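Lin2722 protein (Listeria innocua, PDB 3DS8) is of unknown function but has an alpha/beta hydrolase fold and probably acts as a serine hydrolase, on a substrate that has not been identified. Local coordinates at residues 160-163 with 164-167; 186-189 with 190-193. All coordinates share one frame; numbering follows the deposited sequence.

Contact 1 (160-163 with 164-167); sequences YFIK and NQTE
Asn164 turns its side chain back over Tyr160, one helical turn earlier, just where helix 156-163 ends. Asn164 CB rests 3.5 Å from Tyr160 O. Beyond it Asn164 CG comes within 4.1 Å of Tyr160 CZ, and the amide group then ends over the centre of the phenol ring, on one face, the two planes turned 45° apart. With CG anti to the backbone N (chi1 -176°), Tyr160 lays its ring beside its own carbonyl, where the Asn164 amide can come over the face. Beneath, Asn164 N gives the last regular helical bond, to Tyr160 O at 2.9 Å. The next step tightens: Gln165 N reaches Ile162 O at 3.4 Å, a weak bond of 3-10 spacing that leads into 165-167. The Gln165 chain runs alongside Ile162, its CG 3.3 Å from Ile162 O. Among the neighbouring elements, Tyr160 OH is bonded to Asp114 at the end of helix 103-114, while Phe161, whose CB points away from 164-167, packs its ring against Tyr110 of that helix and Phe202; Gln165 NE2 makes a weak hydrogen bond to Ser206 OG, joining this surface turn to the 202-206 loop.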
ATOM      1  N   TYR A 160      10.674 -12.839   5.266  1.00 15.69           N
ATOM      2  CA  TYR A 160      11.055 -11.596   5.917  1.00 15.02           C
ATOM      3  C   TYR A 160       9.829 -10.969   6.594  1.00 13.98           C
ATOM      4  O   TYR A 160       9.891 -10.581   7.748  1.00 14.37           O
ATOM      5  CB  TYR A 160      11.638 -10.595   4.887  1.00 15.80           C
ATOM      6  CG  TYR A 160      12.138  -9.302   5.522  1.00 15.63           C
ATOM      7  CD1 TYR A 160      13.486  -9.131   5.806  1.00 18.31           C
ATOM      8  CD2 TYR A 160      11.267  -8.255   5.800  1.00 16.68           C
ATOM      9  CE1 TYR A 160      13.942  -7.961   6.394  1.00 17.97           C
ATOM     10  CE2 TYR A 160      11.709  -7.102   6.382  1.00 16.71           C
ATOM     11  CZ  TYR A 160      13.044  -6.957   6.670  1.00 17.55           C
ATOM     12  OH  TYR A 160      13.526  -5.799   7.247  1.00 19.88           O
ATOM     13  N   PHE A 161       8.745 -10.861   5.844  1.00 13.21           N
ATOM     14  CA  PHE A 161       7.497 -10.242   6.358  1.00 14.53           C
ATOM     15  C   PHE A 161       6.980 -10.981   7.599  1.00 14.34           C
ATOM     16  O   PHE A 161       6.566 -10.361   8.588  1.00 14.83           O
ATOM     17  CB  PHE A 161       6.400 -10.202   5.291  1.00 13.76           C
ATOM     18  CG  PHE A 161       6.657  -9.250   4.139  1.00 13.58           C
ATOM     19  CD1 PHE A 161       7.390  -8.075   4.295  1.00 13.39           C
ATOM     20  CD2 PHE A 161       6.149  -9.556   2.896  1.00 14.88           C
ATOM     21  CE1 PHE A 161       7.590  -7.202   3.231  1.00 15.57           C
ATOM     22  CE2 PHE A 161       6.305  -8.667   1.789  1.00 15.60           C
ATOM     23  CZ  PHE A 161       7.037  -7.504   1.951  1.00 14.57           C
ATOM     24  N   ILE A 162       7.023 -12.301   7.551  1.00 14.95           N
ATOM     25  CA  ILE A 162       6.647 -13.122   8.709  1.00 15.55           C
ATOM     26  C   ILE A 162       7.565 -12.930   9.898  1.00 15.65           C
ATOM     27  O   ILE A 162       7.088 -12.739  11.028  1.00 15.62           O
ATOM     28  CB  ILE A 162       6.568 -14.617   8.324  1.00 15.91           C
ATOM     29  CG1 ILE A 162       5.377 -14.829   7.386  1.00 17.73           C
ATOM     30  CG2 ILE A 162       6.444 -15.494   9.611  1.00 16.42           C
ATOM     31  CD1 ILE A 162       5.341 -16.153   6.634  1.00 16.21           C
ATOM     32  N   LYS A 163       8.867 -12.966   9.654  1.00 15.90           N
ATOM     33  CA  LYS A 163       9.869 -12.794  10.706  1.00 16.86           C
ATOM     34  C   LYS A 163       9.718 -11.453  11.416  1.00 16.97           C
ATOM     35  O   LYS A 163       9.829 -11.371  12.638  1.00 18.00           O
ATOM     36  CB  LYS A 163      11.286 -12.942  10.121  1.00 17.24           C
ATOM     37  CG  LYS A 163      12.431 -12.656  11.085  1.00 18.10           C
ATOM     38  CD  LYS A 163      13.773 -13.017  10.476  1.00 20.73           C
ATOM     39  CE  LYS A 163      14.951 -12.747  11.399  1.00 23.35           C
ATOM     40  NZ  LYS A 163      15.526 -11.407  11.179  1.00 30.25           N
ATOM     41  N   ASN A 164       9.431 -10.416  10.654  1.00 16.56           N
ATOM     42  CA  ASN A 164       9.439  -9.064  11.197  1.00 17.33           C
ATOM     43  C   ASN A 164       8.060  -8.520  11.505  1.00 17.14           C
ATOM     44  O   ASN A 164       7.916  -7.344  11.791  1.00 16.81           O
ATOM     45  CB  ASN A 164      10.211  -8.164  10.249  1.00 17.00           C
ATOM     46  CG  ASN A 164      11.689  -8.505  10.230  1.00 20.22           C
ATOM     47  OD1 ASN A 164      12.220  -9.062   9.256  1.00 21.73           O
ATOM     48  ND2 ASN A 164      12.334  -8.276  11.349  1.00 21.69           N
ATOM     49  N   GLN A 165       7.048  -9.390  11.483  1.00 17.59           N
ATOM     50  CA  GLN A 165       5.673  -8.956  11.721  1.00 18.37           C
ATOM     51  C   GLN A 165       5.472  -8.280  13.079  1.00 19.06           C
ATOM     52  O   GLN A 165       4.618  -7.396  13.195  1.00 20.36           O
ATOM     53  CB  GLN A 165       4.714 -10.131  11.573  1.00 18.22           C
ATOM     54  CG  GLN A 165       4.770 -11.159  12.672  1.00 17.38           C
ATOM     55  CD  GLN A 165       3.942 -12.404  12.328  1.00 19.18           C
ATOM     56  OE1 GLN A 165       4.452 -13.378  11.780  1.00 23.60           O
ATOM     57  NE2 GLN A 165       2.676 -12.361  12.642  1.00 17.91           N
ATOM     58  N   THR A 166       6.263  -8.708  14.064  1.00 19.70           N
ATOM     59  CA  THR A 166       6.262  -8.167  15.431  1.00 21.54           C
ATOM     60  C   THR A 166       6.658  -6.681  15.486  1.00 21.46           C
ATOM     61  O   THR A 166       6.396  -5.991  16.490  1.00 22.51           O
ATOM     62  CB  THR A 166       7.266  -8.966  16.369  1.00 20.94           C
ATOM     63  OG1 THR A 166       7.358  -8.336  17.640  1.00 30.20           O
ATOM     64  CG2 THR A 166       8.701  -9.004  15.800  1.00 23.88           C
ATOM     65  N   GLU A 167       7.287  -6.191  14.422  1.00 19.50           N
ATOM     66  CA  GLU A 167       7.790  -4.835  14.433  1.00 19.43           C
ATOM     67  C   GLU A 167       6.749  -3.821  13.975  1.00 18.48           C
ATOM     68  O   GLU A 167       6.994  -2.608  14.120  1.00 18.36           O
ATOM     69  CB  GLU A 167       9.032  -4.724  13.545  1.00 19.43           C
ATOM     70  CG  GLU A 167      10.102  -5.723  13.910  1.00 23.36           C
ATOM     71  CD  GLU A 167      10.582  -5.566  15.325  1.00 27.85           C
ATOM     72  OE1 GLU A 167      10.999  -4.448  15.670  1.00 29.33           O
ATOM     73  OE2 GLU A 167      10.519  -6.553  16.096  1.00 33.26           O
TER

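Contact 2 (186-189 with 190-193); sequences PTDG and IVPT
The chain doubles back between Asp188 and Val191, and backbone bonds hold the two arms together. Asp188 N donates to Val191 O at 2.9 Å, nearly straight, and Thr193 N donates to Pro186 O at 3.0 Å, approaching from above the carbonyl plane. They flank Thr187 and Pro192, whose backbones form a single beta bridge, a non-hydrogen-bonded antiparallel pair that makes no use of an N-H from Pro192. A CA-H...O contact backs up each bond, from Thr187 CA to Val191 O and from Pro192 CA to Pro186 O.

Side chains bond the bend itself. Asp188 OD1 takes two N-H groups: Ile190 N at 2.9 Å, nearly in line with the C-O bond, and Val191 N at 2.7 Å, from above the carboxylate plane. Having CG between its own N and carbonyl carbon (chi1 74°) folds the acid over the turn. Thr187 OG1 accepts from Gly189 N at 3.0 Å, an ST turn. By van der Waals contact, Val191 CB lies against the carboxylate, 3.6 Å from Asp188 OD1.

Two bonds on OD1 thus fix the rotation of the carboxylate, leaving OD2 directed at ND1 of His222, to which it is hydrogen-bonded. That is consistent with Asp188 being the acid of a Ser-His-Asp triad with Ser102 and His222, its aim set by the turn's own backbone.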
ATOM      1  N   PRO A 186      -7.575 -17.941 -10.477  1.00 19.21           N
ATOM      2  CA  PRO A 186      -7.218 -17.114  -9.310  1.00 18.52           C
ATOM      3  C   PRO A 186      -5.895 -16.360  -9.511  1.00 17.04           C
ATOM      4  O   PRO A 186      -4.883 -16.589  -8.837  1.00 15.92           O
ATOM      5  CB  PRO A 186      -7.198 -18.132  -8.160  1.00 19.99           C
ATOM      6  CG  PRO A 186      -6.849 -19.337  -8.750  1.00 20.75           C
ATOM      7  CD  PRO A 186      -7.355 -19.364 -10.177  1.00 21.65           C
ATOM      8  N   THR A 187      -5.922 -15.465 -10.483  1.00 15.87           N
ATOM      9  CA  THR A 187      -4.807 -14.563 -10.746  1.00 14.75           C
ATOM     10  C   THR A 187      -5.409 -13.247 -11.181  1.00 15.30           C
ATOM     11  O   THR A 187      -6.519 -13.225 -11.690  1.00 15.32           O
ATOM     12  CB  THR A 187      -3.876 -15.105 -11.826  1.00 16.13           C
ATOM     13  OG1 THR A 187      -2.809 -14.169 -12.105  1.00 16.46           O
ATOM     14  CG2 THR A 187      -4.640 -15.405 -13.072  1.00 14.64           C
ATOM     15  N   ASP A 188      -4.688 -12.158 -10.981  1.00 14.99           N
ATOM     16  CA  ASP A 188      -5.052 -10.892 -11.628  1.00 15.06           C
ATOM     17  C   ASP A 188      -4.460 -10.692 -13.019  1.00 14.35           C
ATOM     18  O   ASP A 188      -4.613  -9.623 -13.610  1.00 14.65           O
ATOM     19  CB  ASP A 188      -4.777  -9.698 -10.707  1.00 15.68           C
ATOM     20  CG  ASP A 188      -3.307  -9.347 -10.554  1.00 16.78           C
ATOM     21  OD1 ASP A 188      -2.433  -9.897 -11.284  1.00 16.83           O
ATOM     22  OD2 ASP A 188      -3.036  -8.484  -9.663  1.00 18.05           O
ATOM     23  N   GLY A 189      -3.804 -11.732 -13.557  1.00 14.07           N
ATOM     24  CA  GLY A 189      -3.189 -11.708 -14.845  1.00 14.60           C
ATOM     25  C   GLY A 189      -1.666 -11.727 -14.689  1.00 15.07           C
ATOM     26  O   GLY A 189      -0.937 -12.173 -15.585  1.00 16.28           O
ATOM     27  N   ILE A 190      -1.184 -11.240 -13.543  1.00 14.87           N
ATOM     28  CA  ILE A 190       0.247 -11.152 -13.248  1.00 15.46           C
ATOM     29  C   ILE A 190       0.556 -11.805 -11.895  1.00 15.92           C
ATOM     30  O   ILE A 190       1.478 -12.641 -11.790  1.00 16.48           O
ATOM     31  CB  ILE A 190       0.732  -9.702 -13.237  1.00 16.08           C
ATOM     32  CG1 ILE A 190       0.655  -9.110 -14.661  1.00 18.24           C
ATOM     33  CG2 ILE A 190       2.212  -9.603 -12.745  1.00 16.27           C
ATOM     34  CD1 ILE A 190       1.737  -9.645 -15.588  1.00 22.02           C
ATOM     35  N   VAL A 191      -0.248 -11.450 -10.906  1.00 15.46           N
ATOM     36  CA  VAL A 191      -0.091 -11.903  -9.522  1.00 15.51           C
ATOM     37  C   VAL A 191      -1.187 -12.927  -9.148  1.00 15.68           C
ATOM     38  O   VAL A 191      -2.380 -12.619  -9.234  1.00 14.91           O
ATOM     39  CB  VAL A 191      -0.161 -10.689  -8.545  1.00 14.83           C
ATOM     40  CG1 VAL A 191      -0.014 -11.134  -7.017  1.00 14.67           C
ATOM     41  CG2 VAL A 191       0.878  -9.582  -8.916  1.00 15.74           C
ATOM     42  N   PRO A 192      -0.785 -14.093  -8.612  1.00 15.10           N
ATOM     43  CA  PRO A 192      -1.784 -15.009  -8.050  1.00 14.73           C
ATOM     44  C   PRO A 192      -2.559 -14.300  -6.948  1.00 14.24           C
ATOM     45  O   PRO A 192      -2.000 -13.595  -6.103  1.00 13.95           O
ATOM     46  CB  PRO A 192      -0.941 -16.187  -7.523  1.00 14.30           C
ATOM     47  CG  PRO A 192       0.339 -16.095  -8.284  1.00 14.18           C
ATOM     48  CD  PRO A 192       0.569 -14.640  -8.507  1.00 14.85           C
ATOM     49  N   THR A 193      -3.861 -14.506  -6.950  1.00 14.65           N
ATOM     50  CA  THR A 193      -4.732 -13.849  -6.003  1.00 14.82           C
ATOM     51  C   THR A 193      -4.286 -14.087  -4.581  1.00 14.46           C
ATOM     52  O   THR A 193      -4.234 -13.162  -3.763  1.00 15.32           O
ATOM     53  CB  THR A 193      -6.194 -14.328  -6.215  1.00 14.07           C
ATOM     54  OG1 THR A 193      -6.548 -14.154  -7.584  1.00 16.05           O
ATOM     55  CG2 THR A 193      -7.119 -13.557  -5.350  1.00 14.79           C
TER

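Overall arrangement
From the N terminus the chain lays down most of the central sheet, with helix 103-114 following the probable nucleophile elbow, before reaching contact 1, which finishes helix 156-163 and turns toward strand 173-180. That strand then leads to contact 2, a tight loop ahead of helix 193-196. The two are in series: each closes its own short turn, and neither nests in nor crosses the other. Their centres are 24 Å apart and their nearest atoms about 11 Å, without touching. Contact 1 ties the end of its helix to helix 103-114 at the surface, whereas contact 2 joins the loop after strand 173-180 to the His222 loop at the probable active site.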